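Local coordinates for protein CMP-sialic acid transporter 1 (PDB 6I1R) that probably carries CMP-sialic acid from the cytoplasm into the Golgi in exchange for CMP, and is captured here facing outward with CMP bound, at residues W54-C57 / S62-M65; M104-I109 / T141-G146; Y182-N187 / Y192-Q197; K262-S267 / I298-Y303. The protein carries 5 engineered substitutions. All coordinates share one frame; numbering follows the deposited sequence.

Contact 1. Residues W54-C57 / S62-M65; sequences WKEC and SVRM. Engineered in segment 62-65: Ser-62 (natural residue Pro), Val-63 (natural residue Pro).
Val-63 turns its two methyls against Glu-56 and Cys-57. The Glu-56 side chain runs slantwise past the valine and does not meet it head-on. Its CG is anti to the backbone N (chi1 -165°), and the chain then stretches out. This carries the carboxylate past the valine methyls, with OE1 of Glu-56 3.4 Å from CG1 of Val-63. CG of Glu-56 lies 4.0 Å from CG2 of Val-63, so the aliphatic part of the acid also takes part. CG2 reaches the helix backbone as well: it stands 3.6 Å from Glu-56 O and 4.0 Å from CA of Cys-57. Val-63 is an engineered residue, with proline in the natural sequence.

The contact is a short turn-back at the end of a helix. Residues 54-57 belong to the last turns of helix 37-59, and residues 62-65 are extended loop leading to helix 69-72. The extended loop folds back beside the helix it has just left, on the surface of the protein.

Cys-57 adds an apolar sulfur at one side. Its SG lies 4.2 Å from CG1 of Val-63 and 4.3 Å from CE of Met-65. The methionine therefore touches the helix with its terminal methyl, while the rest of its chain leans on Trp-193 of helix 191-216. The carboxylate of Glu-56 has its polar partner elsewhere: OE1 is hydrogen-bonded to Ser-190 OG. Arg-64 also pairs with Ser-190 through backbone hydrogen bonds, which sets the loop beside the start of helix 191-216.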
# COMPACT_ATOMS: atom_id res chain seq x y z
N TRP B 54 -34.40 -11.80 12.94
CA TRP B 54 -35.60 -11.06 13.35
C TRP B 54 -36.79 -11.44 12.46
O TRP B 54 -37.85 -11.81 12.95
CB TRP B 54 -35.32 -9.55 13.33
CG TRP B 54 -36.51 -8.66 13.55
CD1 TRP B 54 -36.96 -8.17 14.74
CD2 TRP B 54 -37.38 -8.12 12.54
NE1 TRP B 54 -38.06 -7.38 14.54
CE2 TRP B 54 -38.34 -7.32 13.20
CE3 TRP B 54 -37.44 -8.23 11.14
CZ2 TRP B 54 -39.35 -6.65 12.51
CZ3 TRP B 54 -38.44 -7.57 10.47
CH2 TRP B 54 -39.38 -6.79 11.14
N LYS B 55 -36.57 -11.34 11.15
CA LYS B 55 -37.60 -11.62 10.15
C LYS B 55 -38.05 -13.09 10.25
O LYS B 55 -39.23 -13.38 10.06
CB LYS B 55 -37.06 -11.32 8.74
CG LYS B 55 -38.01 -11.64 7.59
CD LYS B 55 -37.56 -11.06 6.27
CE LYS B 55 -38.51 -11.36 5.13
NZ LYS B 55 -38.12 -10.64 3.89
N GLU B 56 -37.12 -13.99 10.54
CA GLU B 56 -37.41 -15.42 10.66
C GLU B 56 -38.28 -15.67 11.90
O GLU B 56 -39.17 -16.52 11.87
CB GLU B 56 -36.12 -16.23 10.73
CG GLU B 56 -36.32 -17.72 10.51
CD GLU B 56 -35.08 -18.57 10.73
OE1 GLU B 56 -34.45 -18.42 11.79
OE2 GLU B 56 -34.75 -19.38 9.84
N CYS B 57 -38.01 -14.96 12.99
CA CYS B 57 -38.77 -15.13 14.23
C CYS B 57 -40.20 -14.63 14.06
O CYS B 57 -41.14 -15.19 14.62
CB CYS B 57 -38.09 -14.41 15.39
SG CYS B 57 -36.48 -15.11 15.83
N SER B 62 -41.49 -21.81 14.48
CA SER B 62 -40.44 -22.35 15.35
C SER B 62 -39.06 -21.98 14.79
O SER B 62 -38.77 -22.21 13.62
CB SER B 62 -40.59 -23.84 15.50
OG SER B 62 -41.80 -24.17 16.17
N VAL B 63 -38.22 -21.42 15.66
CA VAL B 63 -36.86 -21.03 15.30
C VAL B 63 -35.90 -21.64 16.33
O VAL B 63 -36.02 -21.38 17.53
CB VAL B 63 -36.71 -19.50 15.22
CG1 VAL B 63 -35.26 -19.06 15.08
CG2 VAL B 63 -37.56 -18.92 14.09
N ARG B 64 -34.96 -22.44 15.85
CA ARG B 64 -34.03 -23.17 16.72
C ARG B 64 -32.87 -22.24 17.10
O ARG B 64 -32.20 -21.68 16.22
CB ARG B 64 -33.53 -24.43 16.01
CG ARG B 64 -34.64 -25.36 15.53
CD ARG B 64 -35.08 -26.36 16.58
NE ARG B 64 -34.21 -27.52 16.65
CZ ARG B 64 -34.39 -28.55 17.48
NH1 ARG B 64 -35.38 -28.53 18.35
NH2 ARG B 64 -33.57 -29.59 17.44
N MET B 65 -32.65 -22.07 18.40
CA MET B 65 -31.66 -21.11 18.92
C MET B 65 -31.15 -21.59 20.28
O MET B 65 -31.91 -21.62 21.26
CB MET B 65 -32.28 -19.72 19.10
CG MET B 65 -32.59 -19.01 17.79
SD MET B 65 -32.94 -17.25 18.04
CE MET B 65 -34.46 -17.34 18.97

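Contact 2. Residues M104-I109 / T141-G146; sequences MGNLKI and TSQVKG
Asn-106 and Gln-143 reach each other with similar first torsions. In both, CG stands beside the backbone N and opposite the carbonyl carbon (chi1 -59° in Asn-106). The Gln-143 chain then runs out extended, so its amide bridges backbones whose CA atoms are 9.7 Å apart. The two side chains approach from opposite directions. ND2 of Asn-106 donates to OE1 of Gln-143 at 2.9 Å. The bond is bent, with an N-H...O angle of 145°, and the donor is somewhat tilted from the carbonyl plane of the glutamine. The two amides are turned strongly against each other, with their planes 76° apart. They thus share one bond and do not form a flat, two-bond pair.

The asparagine is buried and has weak further partners: Thr-140 OG1 for its ND2 and Thr-139 OG1 for its OD1. The Gln-143 chain is flanked by Gln-102, Ile-103 and Met-270. Gln-143 ends its helix, since Val-144 is the first residue to leave helical backbone angles. This is polar packing within the helical bundle of a drug/metabolite transporter clan member: an amide-amide hydrogen bond ties the region around Asn-106, between helices 98-104 and 108-118, to the C-terminal end of helix 126-143.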
# COMPACT_ATOMS: atom_id res chain seq x y z
N MET B 104 2.61 -19.72 -1.36
CA MET B 104 2.56 -20.62 -0.20
C MET B 104 1.10 -20.75 0.29
O MET B 104 0.78 -21.69 1.01
CB MET B 104 3.42 -20.10 0.96
CG MET B 104 4.91 -20.37 0.78
SD MET B 104 5.86 -20.03 2.29
CE MET B 104 5.48 -18.30 2.56
N GLY B 105 0.25 -19.80 -0.10
CA GLY B 105 -1.16 -19.79 0.28
C GLY B 105 -1.92 -21.02 -0.21
O GLY B 105 -2.94 -21.37 0.37
N ASN B 106 -1.44 -21.67 -1.27
CA ASN B 106 -2.14 -22.85 -1.82
C ASN B 106 -1.98 -24.06 -0.90
O ASN B 106 -2.51 -25.14 -1.21
CB ASN B 106 -1.64 -23.20 -3.22
CG ASN B 106 -1.81 -22.06 -4.21
OD1 ASN B 106 -2.90 -21.54 -4.38
ND2 ASN B 106 -0.72 -21.68 -4.87
N LEU B 107 -1.28 -23.91 0.23
CA LEU B 107 -1.11 -25.02 1.17
C LEU B 107 -2.39 -25.18 2.02
O LEU B 107 -2.62 -26.24 2.59
CB LEU B 107 0.12 -24.77 2.05
CG LEU B 107 0.96 -26.01 2.36
CD1 LEU B 107 1.88 -26.34 1.19
CD2 LEU B 107 1.76 -25.82 3.63
N LYS B 108 -3.20 -24.13 2.11
CA LYS B 108 -4.46 -24.20 2.86
C LYS B 108 -5.37 -25.28 2.26
O LYS B 108 -6.21 -25.84 2.97
CB LYS B 108 -5.19 -22.85 2.88
CG LYS B 108 -5.37 -22.19 1.53
CD LYS B 108 -6.26 -20.98 1.59
CE LYS B 108 -7.17 -20.91 0.38
NZ LYS B 108 -8.00 -19.69 0.38
N ILE B 109 -5.22 -25.55 0.97
CA ILE B 109 -6.02 -26.56 0.28
C ILE B 109 -5.72 -27.94 0.88
O ILE B 109 -6.64 -28.73 1.11
CB ILE B 109 -5.79 -26.51 -1.24
CG1 ILE B 109 -6.29 -25.20 -1.85
CG2 ILE B 109 -6.41 -27.72 -1.93
CD1 ILE B 109 -5.70 -24.87 -3.20
N THR B 141 0.63 -23.84 -9.85
CA THR B 141 1.16 -23.86 -11.22
C THR B 141 0.83 -22.54 -11.94
O THR B 141 1.69 -21.97 -12.61
CB THR B 141 0.62 -25.07 -12.00
OG1 THR B 141 1.23 -26.24 -11.45
CG2 THR B 141 0.90 -25.01 -13.48
N SER B 142 -0.40 -22.06 -11.79
CA SER B 142 -0.84 -20.83 -12.46
C SER B 142 -0.11 -19.61 -11.89
O SER B 142 0.08 -18.62 -12.59
CB SER B 142 -2.34 -20.67 -12.35
OG SER B 142 -2.74 -20.59 -10.99
N GLN B 143 0.29 -19.68 -10.62
CA GLN B 143 0.90 -18.54 -9.95
C GLN B 143 2.41 -18.48 -10.24
O GLN B 143 2.99 -17.40 -10.21
CB GLN B 143 0.64 -18.60 -8.44
CG GLN B 143 -0.82 -18.45 -8.07
CD GLN B 143 -1.02 -18.12 -6.62
OE1 GLN B 143 -1.25 -18.99 -5.78
NE2 GLN B 143 -0.91 -16.84 -6.29
N VAL B 144 3.04 -19.63 -10.53
CA VAL B 144 4.51 -19.72 -10.63
C VAL B 144 5.05 -18.60 -11.53
O VAL B 144 4.47 -18.28 -12.57
CB VAL B 144 4.95 -21.11 -11.13
CG1 VAL B 144 6.37 -21.10 -11.70
CG2 VAL B 144 4.84 -22.17 -10.04
N LYS B 145 6.17 -18.03 -11.10
CA LYS B 145 6.78 -16.87 -11.76
C LYS B 145 7.37 -17.28 -13.11
O LYS B 145 8.29 -18.11 -13.17
CB LYS B 145 7.85 -16.25 -10.86
N GLY B 146 6.84 -16.69 -14.18
CA GLY B 146 7.25 -17.04 -15.54
C GLY B 146 8.58 -16.41 -15.92
O GLY B 146 9.09 -15.53 -15.23

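Contact 3. Residues Y182-N187 / Y192-Q197; sequences YLMKKN and YWQNVQ
Gln-194 reaches from helix 191-216 to the backbone of Met-184 on helix 160-186. The two helices form an antiparallel helical hairpin with a short connection. Their local axes come within 10.6 Å and run at 144° to each other. NE2 of Gln-194 donates to the carbonyl O of Met-184 at 3.0 Å, with the acceptor in the plane of the glutamine amide. The N-H...O angle is 157°.

The Met-184 side chain first leaves its backbone beside the partner helix, then bends at chi2 and chi3. This brings its methyl alongside the glutamine, with CE 3.5 Å from CB of Gln-194. The same methyl lies 3.9 Å from OD1 of Asn-195.

Further out, other groups hold these amides. OE1 of Gln-194 accepts a hydrogen bond from Lys-255 NZ, so both ends of the amide are used. OD1 of Asn-195 is hydrogen-bonded to Ser-251 OG, and Met-184 packs on Ser-251, Met-254 and Lys-255 of helix 234-256. Replacing Gln-194 by alanine would remove the bridging amide, and would probably leave the Met-184 carbonyl and the Lys-255 amine each without this partner in a buried interface. The bound CMP lies about 11 Å from the side chain of Asn-195; later turns of helix 191-216 line its pocket.

Next to this bridge, Gln-197 turns back on its own helix. Its NE2 donates to Trp-193 O at 2.7 Å, and this side-chain donor and the backbone N of Gln-197 reach that oxygen from opposite faces of its plane.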
# COMPACT_ATOMS: atom_id res chain seq x y z
N TYR B 182 -17.60 -27.14 11.95
CA TYR B 182 -17.94 -27.89 13.16
C TYR B 182 -19.09 -27.17 13.88
O TYR B 182 -20.11 -27.79 14.17
CB TYR B 182 -16.71 -28.07 14.04
CG TYR B 182 -17.00 -28.40 15.49
CD1 TYR B 182 -17.54 -29.62 15.85
CD2 TYR B 182 -16.74 -27.48 16.50
CE1 TYR B 182 -17.81 -29.93 17.17
CE2 TYR B 182 -17.00 -27.77 17.82
CZ TYR B 182 -17.54 -29.00 18.17
OH TYR B 182 -17.81 -29.30 19.47
N LEU B 183 -18.93 -25.86 14.12
CA LEU B 183 -19.92 -25.09 14.88
C LEU B 183 -21.29 -25.12 14.18
O LEU B 183 -22.30 -25.36 14.84
CB LEU B 183 -19.43 -23.65 15.06
CG LEU B 183 -18.25 -23.45 16.01
CD1 LEU B 183 -17.92 -21.97 16.15
CD2 LEU B 183 -18.53 -24.06 17.38
N MET B 184 -21.32 -24.89 12.87
CA MET B 184 -22.60 -24.85 12.14
C MET B 184 -23.29 -26.21 12.25
O MET B 184 -24.49 -26.29 12.52
CB MET B 184 -22.41 -24.51 10.66
CG MET B 184 -21.51 -23.32 10.38
SD MET B 184 -21.80 -21.90 11.46
CE MET B 184 -23.23 -21.18 10.66
N LYS B 185 -22.52 -27.28 12.05
CA LYS B 185 -23.08 -28.63 11.90
C LYS B 185 -23.26 -29.32 13.26
O LYS B 185 -23.94 -30.34 13.33
CB LYS B 185 -22.18 -29.48 10.99
CG LYS B 185 -22.34 -29.21 9.50
CD LYS B 185 -21.31 -29.91 8.64
CE LYS B 185 -21.28 -29.42 7.21
NZ LYS B 185 -22.35 -30.04 6.38
N LYS B 186 -22.68 -28.78 14.33
CA LYS B 186 -22.83 -29.41 15.66
C LYS B 186 -24.21 -29.08 16.24
O LYS B 186 -24.62 -29.70 17.23
CB LYS B 186 -21.72 -28.98 16.62
CG LYS B 186 -21.91 -27.63 17.30
CD LYS B 186 -21.07 -27.45 18.55
CE LYS B 186 -21.40 -28.45 19.64
NZ LYS B 186 -21.36 -27.84 20.99
N ASN B 187 -24.92 -28.12 15.65
CA ASN B 187 -26.24 -27.69 16.14
C ASN B 187 -27.29 -27.88 15.04
O ASN B 187 -26.98 -27.89 13.84
CB ASN B 187 -26.24 -26.22 16.58
CG ASN B 187 -25.89 -26.02 18.04
OD1 ASN B 187 -25.52 -26.96 18.74
ND2 ASN B 187 -26.00 -24.78 18.50
N TYR B 192 -29.06 -18.05 10.71
CA TYR B 192 -29.01 -16.62 10.99
C TYR B 192 -28.63 -16.38 12.46
O TYR B 192 -28.03 -15.35 12.77
CB TYR B 192 -30.34 -15.96 10.63
CG TYR B 192 -30.81 -16.22 9.22
CD1 TYR B 192 -29.99 -15.94 8.14
CD2 TYR B 192 -32.07 -16.74 8.97
CE1 TYR B 192 -30.41 -16.18 6.84
CE2 TYR B 192 -32.51 -16.98 7.68
CZ TYR B 192 -31.68 -16.70 6.61
OH TYR B 192 -32.10 -16.93 5.33
N TRP B 193 -28.98 -17.30 13.35
CA TRP B 193 -28.59 -17.18 14.77
C TRP B 193 -27.13 -17.61 14.96
O TRP B 193 -26.43 -17.07 15.81
CB TRP B 193 -29.55 -17.98 15.67
CG TRP B 193 -29.06 -18.18 17.07
CD1 TRP B 193 -28.81 -19.37 17.68
CD2 TRP B 193 -28.74 -17.16 18.04
NE1 TRP B 193 -28.37 -19.17 18.96
CE2 TRP B 193 -28.32 -17.83 19.21
CE3 TRP B 193 -28.78 -15.76 18.04
CZ2 TRP B 193 -27.93 -17.14 20.36
CZ3 TRP B 193 -28.40 -15.08 19.18
CH2 TRP B 193 -27.98 -15.76 20.32
N GLN B 194 -26.68 -18.58 14.17
CA GLN B 194 -25.29 -19.02 14.22
C GLN B 194 -24.39 -17.89 13.70
O GLN B 194 -23.37 -17.56 14.31
CB GLN B 194 -25.12 -20.33 13.44
CG GLN B 194 -25.83 -21.51 14.10
CD GLN B 194 -25.72 -22.79 13.31
OE1 GLN B 194 -25.91 -22.81 12.10
NE2 GLN B 194 -25.45 -23.88 14.01
N ASN B 195 -24.80 -17.28 12.58
CA ASN B 195 -24.12 -16.11 12.04
C ASN B 195 -24.05 -15.00 13.09
O ASN B 195 -22.99 -14.43 13.31
CB ASN B 195 -24.81 -15.58 10.78
CG ASN B 195 -24.66 -16.49 9.58
OD1 ASN B 195 -23.89 -17.44 9.61
ND2 ASN B 195 -25.39 -16.19 8.51
N VAL B 196 -25.18 -14.71 13.75
CA VAL B 196 -25.26 -13.57 14.67
C VAL B 196 -24.21 -13.74 15.79
O VAL B 196 -23.55 -12.77 16.15
CB VAL B 196 -26.68 -13.39 15.24
CG1 VAL B 196 -26.69 -12.57 16.52
CG2 VAL B 196 -27.61 -12.76 14.21
N GLN B 197 -24.06 -14.95 16.31
CA GLN B 197 -23.09 -15.21 17.38
C GLN B 197 -21.67 -15.13 16.81
O GLN B 197 -20.78 -14.50 17.39
CB GLN B 197 -23.29 -16.59 18.01
CG GLN B 197 -24.67 -16.82 18.60
CD GLN B 197 -24.94 -18.30 18.72
OE1 GLN B 197 -24.51 -18.96 19.67
NE2 GLN B 197 -25.65 -18.84 17.74

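Contact 4. Residues K262-S267 / I298-Y303; sequences KVYSTS and ISLQMY
Tyr-264 spans the antiparallel pair formed by helices 259-279 and 287-304, the last two helices of the fold. Their local axes are 11.8 Å apart at an angle of 162°. The tyrosine points across this interface to the backbone of Ser-299. Its OH donates to Ser-299 O at 2.8 Å, coming from above the carbonyl plane and not along a lone pair.

Leu-300 and Tyr-303 pack against the ring. CD1 of Leu-300 touches CD1 of Tyr-264 at 3.6 Å. The Tyr-303 CG lies opposite the backbone N across the CA-CB bond (chi1 -176°), which swings the second ring toward the first. CE2 of Tyr-264 then sits over one face of it. The ring centroids are 5.5 Å apart and the planes are inclined at 37°, an oblique pair. CB of Tyr-303 also lies 3.4 Å from the Tyr-264 OH. A leucine in place of Tyr-264 would probably cost the Ser-299 carbonyl its cross-helix donor and open a gap beside Tyr-303.

Phe-304 meets the Tyr-264 ring edge-to-face. Helix 126-143 packs alongside: Ala-131 touches Tyr-264, and its carbonyl accepts a hydrogen bond from Ser-299 OG. Helix 108-118 meets Val-263, Thr-266 and Ser-267.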
# COMPACT_ATOMS: atom_id res chain seq x y z
N LYS B 262 -15.98 -25.07 -0.49
CA LYS B 262 -15.49 -23.70 -0.32
C LYS B 262 -14.17 -23.54 -1.10
O LYS B 262 -14.10 -22.72 -2.00
CB LYS B 262 -15.30 -23.36 1.16
CG LYS B 262 -14.68 -22.00 1.46
CD LYS B 262 -14.28 -21.86 2.92
CE LYS B 262 -13.18 -20.86 3.22
NZ LYS B 262 -12.28 -20.57 2.07
N VAL B 263 -13.17 -24.36 -0.77
CA VAL B 263 -11.82 -24.16 -1.32
C VAL B 263 -11.80 -24.44 -2.82
O VAL B 263 -10.90 -23.96 -3.51
CB VAL B 263 -10.75 -24.99 -0.57
CG1 VAL B 263 -10.61 -24.56 0.88
CG2 VAL B 263 -10.99 -26.49 -0.67
N TYR B 264 -12.75 -25.21 -3.35
CA TYR B 264 -12.86 -25.35 -4.81
C TYR B 264 -13.40 -24.03 -5.40
O TYR B 264 -12.94 -23.60 -6.44
CB TYR B 264 -13.71 -26.56 -5.20
CG TYR B 264 -12.91 -27.81 -5.48
CD1 TYR B 264 -12.40 -28.07 -6.74
CD2 TYR B 264 -12.65 -28.74 -4.48
CE1 TYR B 264 -11.66 -29.21 -7.01
CE2 TYR B 264 -11.92 -29.89 -4.73
CZ TYR B 264 -11.42 -30.12 -6.00
OH TYR B 264 -10.69 -31.25 -6.25
N SER B 265 -14.36 -23.40 -4.71
CA SER B 265 -14.92 -22.12 -5.17
C SER B 265 -13.84 -21.03 -5.17
O SER B 265 -13.68 -20.30 -6.14
CB SER B 265 -16.10 -21.70 -4.32
OG SER B 265 -17.14 -22.67 -4.37
N THR B 266 -13.10 -20.95 -4.05
CA THR B 266 -12.04 -19.96 -3.85
C THR B 266 -10.95 -20.13 -4.91
O THR B 266 -10.44 -19.16 -5.47
CB THR B 266 -11.42 -20.08 -2.45
OG1 THR B 266 -12.35 -20.74 -1.59
CG2 THR B 266 -11.03 -18.75 -1.85
N SER B 267 -10.58 -21.39 -5.16
CA SER B 267 -9.52 -21.71 -6.12
C SER B 267 -9.94 -21.30 -7.53
O SER B 267 -9.17 -20.67 -8.25
CB SER B 267 -9.17 -23.18 -6.05
OG SER B 267 -8.62 -23.51 -4.78
N ILE B 298 -9.62 -30.74 -14.21
CA ILE B 298 -9.52 -32.19 -14.02
C ILE B 298 -9.63 -32.51 -12.53
O ILE B 298 -10.27 -33.49 -12.16
CB ILE B 298 -8.24 -32.75 -14.67
CG1 ILE B 298 -8.41 -32.92 -16.18
CG2 ILE B 298 -7.80 -34.05 -14.00
CD1 ILE B 298 -7.12 -33.13 -16.94
N SER B 299 -9.02 -31.69 -11.68
CA SER B 299 -9.16 -31.86 -10.23
C SER B 299 -10.62 -31.72 -9.80
O SER B 299 -11.05 -32.37 -8.84
CB SER B 299 -8.28 -30.89 -9.47
OG SER B 299 -8.40 -31.09 -8.07
N LEU B 300 -11.38 -30.88 -10.50
CA LEU B 300 -12.81 -30.71 -10.21
C LEU B 300 -13.55 -32.01 -10.54
O LEU B 300 -14.25 -32.56 -9.69
CB LEU B 300 -13.36 -29.54 -11.03
CG LEU B 300 -14.74 -29.03 -10.61
CD1 LEU B 300 -14.62 -27.89 -9.61
CD2 LEU B 300 -15.55 -28.57 -11.82
N GLN B 301 -13.35 -32.49 -11.76
CA GLN B 301 -14.02 -33.70 -12.23
C GLN B 301 -13.72 -34.86 -11.27
O GLN B 301 -14.64 -35.51 -10.79
CB GLN B 301 -13.58 -34.02 -13.67
CG GLN B 301 -14.13 -33.03 -14.69
CD GLN B 301 -13.69 -33.36 -16.10
OE1 GLN B 301 -12.57 -33.79 -16.35
NE2 GLN B 301 -14.59 -33.14 -17.05
N MET B 302 -12.44 -35.09 -10.97
CA MET B 302 -12.03 -36.19 -10.09
C MET B 302 -12.85 -36.17 -8.80
O MET B 302 -13.39 -37.19 -8.39
CB MET B 302 -10.54 -36.09 -9.74
CG MET B 302 -9.64 -36.49 -10.88
SD MET B 302 -7.91 -36.00 -10.68
CE MET B 302 -7.45 -36.93 -9.22
N TYR B 303 -12.93 -35.01 -8.15
CA TYR B 303 -13.52 -34.92 -6.82
C TYR B 303 -15.05 -35.02 -6.88
O TYR B 303 -15.66 -35.63 -6.00
CB TYR B 303 -13.11 -33.63 -6.11
CG TYR B 303 -13.62 -33.54 -4.70
CD1 TYR B 303 -14.88 -33.05 -4.42
CD2 TYR B 303 -12.85 -33.99 -3.63
CE1 TYR B 303 -15.36 -32.99 -3.12
CE2 TYR B 303 -13.32 -33.94 -2.33
CZ TYR B 303 -14.58 -33.43 -2.07
OH TYR B 303 -15.05 -33.37 -0.79

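How the contacts relate
From the N terminus the four contacts come in series; none nests in or crosses another. Contact 1 closes the short loop after helix 37-59. Contact 2 closes a longer loop, from residues 104-109 to the end of helix 126-143. Contact 3 closes a tight hairpin between helices 160-186 and 191-216, and contact 4 closes a longer hairpin, between the last two helices, 259-279 and 287-304. In space they form two groups. Contacts 1 and 3 touch where Met-65 and Glu-56 pack on Trp-193 and Tyr-192. Contacts 2 and 4 touch where Ile-109 and Lys-108 meet Ser-267 and Thr-266. Contacts 1 and 2 lie on opposite sides of the chain's centre, about 42 Å apart between centres.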